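Local structure of aspartokinase (Clostridium acetobutylicum, 3TVI) at residues Ala107-Leu119 against Pro169-Thr182. The protein binds lysine in its regulatory ACT region and probably catalyses the ATP-dependent phosphorylation of the beta-carboxyl group of aspartate, the first step toward lysine, threonine and methionine. Sequence-based numbering, arbitrary orientation.
Sequences ASSDYAASRGEYL and PGFYGSSFNGDVKT
Asp110, in the first turn of helix 109-119, receives the backbone amide of Thr182 on its OD2, and this nearly straight hydrogen bond (N to OD2 2.8 Å, 166° at the hydrogen) ties the helix start to a beta hairpin. The amide comes to the anti side of the carboxylate, tilted out of its plane. Two residues before Thr182, Val180 sets CG1 against CA of Tyr111 and OG of Ser114, while its CG2 reaches the edge of the Tyr111 ring.

Arg115 is a worked example of a buried arginine held from several directions. The CG of Tyr172 lies between its own backbone N and carbonyl carbon (chi1 72°), which brings the ring up to Ser114, where Ser114 CB meets Tyr172 CD2 at 3.6 Å. Arg115 NH1 lies over one face of this ring in an off-centre cation-pi contact, CZ being 4.9 Å from the ring centroid. Although Arg115 leaves the helix away from the hairpin, bends at chi2 and chi3 return its guanidinium, whose NH1 donates in plane to Ser114 OG (2.7 Å). CE2 of the Tyr111 ring and CB of Tyr118 lie over opposite faces of the guanidinium, both toward its rim.

Glu117, a predicted substrate-binding residue, bends at chi2, setting CG beside Phe171 CB at the edge of the ring, in its plane; OE2 sits 3.2 Å from Phe171 CD2, with carboxylate and ring planes almost perpendicular. Pro169 CB packs on Tyr118 CA.

Within the amino acid kinase domain, the hairpin of strands 172-174 and 180-182 thus lies against helix 109-127. Asp134 hydrogen-bonds Tyr172 OH, helices 51-63 and 92-104 also pack against the helix, and Ser188 of helix 187-199 touches both Glu117 and Phe171.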
loop_
_atom_site.group_PDB
_atom_site.type_symbol
_atom_site.label_atom_id
_atom_site.label_comp_id
_atom_site.label_asym_id
_atom_site.label_seq_id
_atom_site.Cartn_x
_atom_site.Cartn_y
_atom_site.Cartn_z
ATOM N N ALA B 107 -34.285 22.918 -28.146
ATOM C CA ALA B 107 -34.081 22.706 -26.712
ATOM C C ALA B 107 -32.751 21.991 -26.469
ATOM O O ALA B 107 -32.286 21.230 -27.317
ATOM C CB ALA B 107 -35.234 21.906 -26.126
ATOM N N SER B 108 -32.152 22.237 -25.305
ATOM C CA SER B 108 -30.848 21.649 -24.958
ATOM C C SER B 108 -30.945 20.150 -24.801
ATOM O O SER B 108 -32.037 19.607 -24.615
ATOM C CB SER B 108 -30.291 22.255 -23.661
ATOM O OG SER B 108 -31.089 21.936 -22.538
ATOM N N SER B 109 -29.803 19.478 -24.885
ATOM C CA SER B 109 -29.751 18.057 -24.599
ATOM C C SER B 109 -30.307 17.829 -23.205
ATOM O O SER B 109 -31.189 16.995 -23.019
ATOM C CB SER B 109 -28.324 17.534 -24.673
ATOM O OG SER B 109 -27.542 18.106 -23.640
ATOM N N ASP B 110 -29.811 18.589 -22.232
ATOM C CA ASP B 110 -30.268 18.446 -20.849
ATOM C C ASP B 110 -31.802 18.493 -20.744
ATOM O O ASP B 110 -32.409 17.664 -20.072
ATOM C CB ASP B 110 -29.628 19.504 -19.938
ATOM C CG ASP B 110 -28.213 19.138 -19.515
ATOM O OD1 ASP B 110 -27.445 18.626 -20.361
ATOM O OD2 ASP B 110 -27.863 19.370 -18.336
ATOM N N TYR B 111 -32.426 19.450 -21.416
ATOM C CA TYR B 111 -33.874 19.480 -21.484
ATOM C C TYR B 111 -34.398 18.175 -22.097
ATOM O O TYR B 111 -35.243 17.488 -21.519
ATOM C CB TYR B 111 -34.361 20.670 -22.317
ATOM C CG TYR B 111 -35.854 20.639 -22.510
ATOM C CD1 TYR B 111 -36.414 20.058 -23.639
ATOM C CD2 TYR B 111 -36.703 21.136 -21.538
ATOM C CE1 TYR B 111 -37.779 20.003 -23.809
ATOM C CE2 TYR B 111 -38.069 21.084 -21.699
ATOM C CZ TYR B 111 -38.603 20.521 -22.838
ATOM O OH TYR B 111 -39.972 20.466 -23.005
ATOM N N ALA B 112 -33.883 17.849 -23.278
ATOM C CA ALA B 112 -34.294 16.654 -24.001
ATOM C C ALA B 112 -34.367 15.428 -23.089
ATOM O O ALA B 112 -35.435 14.867 -22.890
ATOM C CB ALA B 112 -33.340 16.394 -25.157
ATOM N N ALA B 113 -33.229 15.039 -22.521
ATOM C CA ALA B 113 -33.115 13.771 -21.797
ATOM C C ALA B 113 -33.861 13.771 -20.460
ATOM O O ALA B 113 -34.268 12.706 -19.968
ATOM C CB ALA B 113 -31.651 13.415 -21.583
ATOM N N SER B 114 -34.052 14.954 -19.878
ATOM C CA SER B 114 -34.737 15.061 -18.592
ATOM C C SER B 114 -36.246 14.831 -18.694
ATOM O O SER B 114 -36.907 14.684 -17.669
ATOM C CB SER B 114 -34.476 16.427 -17.963
ATOM O OG SER B 114 -34.776 17.464 -18.877
ATOM N N ARG B 115 -36.793 14.789 -19.910
ATOM C CA ARG B 115 -38.241 14.662 -20.090
ATOM C C ARG B 115 -38.794 13.266 -19.784
ATOM O O ARG B 115 -39.995 13.105 -19.546
ATOM C CB ARG B 115 -38.662 15.143 -21.487
ATOM C CG ARG B 115 -39.122 16.594 -21.519
ATOM C CD ARG B 115 -38.181 17.543 -20.780
ATOM N NE ARG B 115 -38.890 18.437 -19.859
ATOM C CZ ARG B 115 -38.375 18.955 -18.743
ATOM N NH1 ARG B 115 -37.138 18.669 -18.356
ATOM N NH2 ARG B 115 -39.111 19.759 -17.984
ATOM N N GLY B 116 -37.935 12.256 -19.762
ATOM C CA GLY B 116 -38.362 10.935 -19.307
ATOM C C GLY B 116 -38.907 10.966 -17.886
ATOM O O GLY B 116 -39.915 10.332 -17.582
ATOM N N GLU B 117 -38.244 11.729 -17.021
ATOM C CA GLU B 117 -38.593 11.788 -15.602
ATOM C C GLU B 117 -39.798 12.697 -15.446
ATOM O O GLU B 117 -40.759 12.362 -14.751
ATOM C CB GLU B 117 -37.438 12.324 -14.750
ATOM C CG GLU B 117 -36.045 12.252 -15.363
ATOM C CD GLU B 117 -35.558 10.838 -15.628
ATOM O OE1 GLU B 117 -36.196 9.900 -15.110
ATOM O OE2 GLU B 117 -34.540 10.662 -16.344
ATOM N N TYR B 118 -39.728 13.852 -16.104
ATOM C CA TYR B 118 -40.846 14.805 -16.188
ATOM C C TYR B 118 -42.176 14.138 -16.569
ATOM O O TYR B 118 -43.185 14.329 -15.889
ATOM C CB TYR B 118 -40.510 15.920 -17.194
ATOM C CG TYR B 118 -41.628 16.901 -17.421
ATOM C CD1 TYR B 118 -41.789 18.003 -16.598
ATOM C CD2 TYR B 118 -42.538 16.721 -18.459
ATOM C CE1 TYR B 118 -42.823 18.904 -16.796
ATOM C CE2 TYR B 118 -43.576 17.613 -18.664
ATOM C CZ TYR B 118 -43.711 18.703 -17.829
ATOM O OH TYR B 118 -44.745 19.591 -18.022
ATOM N N LEU B 119 -42.186 13.360 -17.644
ATOM C CA LEU B 119 -43.437 12.761 -18.101
ATOM C C LEU B 119 -43.979 11.784 -17.056
ATOM O O LEU B 119 -45.162 11.822 -16.717
ATOM C CB LEU B 119 -43.262 12.072 -19.455
ATOM C CG LEU B 119 -43.016 13.003 -20.650
ATOM C CD1 LEU B 119 -42.713 12.214 -21.917
ATOM C CD2 LEU B 119 -44.208 13.915 -20.862
ATOM N N PRO B 169 -40.394 15.345 -10.089
ATOM C CA PRO B 169 -39.636 14.543 -11.042
ATOM C C PRO B 169 -38.167 14.585 -10.682
ATOM O O PRO B 169 -37.752 15.434 -9.893
ATOM C CB PRO B 169 -39.917 15.220 -12.380
ATOM C CG PRO B 169 -40.132 16.645 -12.023
ATOM C CD PRO B 169 -40.728 16.668 -10.638
ATOM N N GLY B 170 -37.387 13.681 -11.251
ATOM C CA GLY B 170 -36.138 13.296 -10.632
ATOM C C GLY B 170 -34.906 14.071 -11.023
ATOM O O GLY B 170 -34.374 14.891 -10.255
ATOM N N PHE B 171 -34.486 13.844 -12.254
ATOM C CA PHE B 171 -33.056 13.728 -12.569
ATOM C C PHE B 171 -32.398 15.055 -12.956
ATOM O O PHE B 171 -31.306 15.064 -13.493
ATOM C CB PHE B 171 -32.985 12.597 -13.614
ATOM C CG PHE B 171 -31.856 12.645 -14.586
ATOM C CD1 PHE B 171 -30.550 12.498 -14.180
ATOM C CD2 PHE B 171 -32.129 12.682 -15.944
ATOM C CE1 PHE B 171 -29.519 12.478 -15.109
ATOM C CE2 PHE B 171 -31.110 12.662 -16.874
ATOM C CZ PHE B 171 -29.797 12.560 -16.454
ATOM N N TYR B 172 -33.036 16.174 -12.607
ATOM C CA TYR B 172 -32.621 17.479 -13.097
ATOM C C TYR B 172 -33.068 18.616 -12.197
ATOM O O TYR B 172 -33.764 18.402 -11.207
ATOM C CB TYR B 172 -33.197 17.706 -14.492
ATOM C CG TYR B 172 -34.685 17.949 -14.502
ATOM C CD1 TYR B 172 -35.197 19.235 -14.473
ATOM C CD2 TYR B 172 -35.583 16.888 -14.528
ATOM C CE1 TYR B 172 -36.564 19.459 -14.471
ATOM C CE2 TYR B 172 -36.952 17.106 -14.535
ATOM C CZ TYR B 172 -37.432 18.390 -14.505
ATOM O OH TYR B 172 -38.784 18.602 -14.509
ATOM N N GLY B 173 -32.652 19.826 -12.564
ATOM C CA GLY B 173 -33.031 21.064 -11.876
ATOM C C GLY B 173 -32.723 22.255 -12.776
ATOM O O GLY B 173 -32.469 22.082 -13.968
ATOM N N SER B 174 -32.730 23.464 -12.230
ATOM C CA SER B 174 -32.453 24.644 -13.051
ATOM C C SER B 174 -31.008 25.103 -12.884
ATOM O O SER B 174 -30.484 25.107 -11.775
ATOM C CB SER B 174 -33.424 25.777 -12.709
ATOM O OG SER B 174 -34.717 25.520 -13.249
ATOM N N SER B 175 -30.371 25.479 -13.991
ATOM C CA SER B 175 -29.022 26.049 -13.958
ATOM C C SER B 175 -29.077 27.473 -13.430
ATOM O O SER B 175 -30.153 28.075 -13.373
ATOM C CB SER B 175 -28.397 26.055 -15.356
ATOM O OG SER B 175 -29.216 26.749 -16.285
ATOM N N PHE B 176 -27.915 28.011 -13.061
ATOM C CA PHE B 176 -27.804 29.405 -12.609
ATOM C C PHE B 176 -28.576 30.339 -13.527
ATOM O O PHE B 176 -29.321 31.193 -13.058
ATOM C CB PHE B 176 -26.342 29.844 -12.557
ATOM C CG PHE B 176 -26.147 31.227 -12.011
ATOM C CD1 PHE B 176 -26.421 31.503 -10.676
ATOM C CD2 PHE B 176 -25.688 32.255 -12.823
ATOM C CE1 PHE B 176 -26.245 32.779 -10.160
ATOM C CE2 PHE B 176 -25.508 33.534 -12.314
ATOM C CZ PHE B 176 -25.788 33.797 -10.980
ATOM N N ASN B 177 -28.408 30.145 -14.834
ATOM C CA ASN B 177 -29.113 30.930 -15.855
ATOM C C ASN B 177 -30.580 30.517 -16.115
ATOM O O ASN B 177 -31.148 30.864 -17.155
ATOM C CB ASN B 177 -28.323 30.909 -17.175
ATOM C CG ASN B 177 -28.322 29.543 -17.840
ATOM O OD1 ASN B 177 -27.613 28.626 -17.414
ATOM N ND2 ASN B 177 -29.107 29.405 -18.900
ATOM N N GLY B 178 -31.186 29.778 -15.186
ATOM C CA GLY B 178 -32.606 29.427 -15.274
ATOM C C GLY B 178 -32.980 28.306 -16.238
ATOM O O GLY B 178 -34.131 27.863 -16.255
ATOM N N ASP B 179 -32.023 27.843 -17.041
ATOM C CA ASP B 179 -32.288 26.802 -18.035
ATOM C C ASP B 179 -32.093 25.422 -17.414
ATOM O O ASP B 179 -31.340 25.274 -16.449
ATOM C CB ASP B 179 -31.384 26.981 -19.260
ATOM C CG ASP B 179 -31.702 28.256 -20.049
ATOM O OD1 ASP B 179 -32.815 28.814 -19.905
ATOM O OD2 ASP B 179 -30.830 28.706 -20.823
ATOM N N VAL B 180 -32.780 24.424 -17.971
ATOM C CA VAL B 180 -32.772 23.062 -17.431
ATOM C C VAL B 180 -31.385 22.439 -17.442
ATOM O O VAL B 180 -30.778 22.281 -18.498
ATOM C CB VAL B 180 -33.709 22.134 -18.217
ATOM C CG1 VAL B 180 -33.357 20.671 -17.980
ATOM C CG2 VAL B 180 -35.146 22.405 -17.828
ATOM N N LYS B 181 -30.906 22.082 -16.250
ATOM C CA LYS B 181 -29.638 21.378 -16.079
ATOM C C LYS B 181 -29.904 20.011 -15.455
ATOM O O LYS B 181 -30.680 19.893 -14.515
ATOM C CB LYS B 181 -28.702 22.189 -15.179
ATOM C CG LYS B 181 -27.227 22.020 -15.513
ATOM C CD LYS B 181 -26.331 22.793 -14.551
ATOM C CE LYS B 181 -24.902 22.882 -15.068
ATOM N NZ LYS B 181 -24.383 21.556 -15.507
ATOM N N THR B 182 -29.260 18.981 -15.986
ATOM C CA THR B 182 -29.449 17.626 -15.494
ATOM C C THR B 182 -28.271 17.283 -14.601
ATOM O O THR B 182 -27.195 17.858 -14.764
ATOM C CB THR B 182 -29.554 16.622 -16.666
ATOM O OG1 THR B 182 -30.546 15.633 -16.363
ATOM C CG2 THR B 182 -28.206 15.942 -16.962
#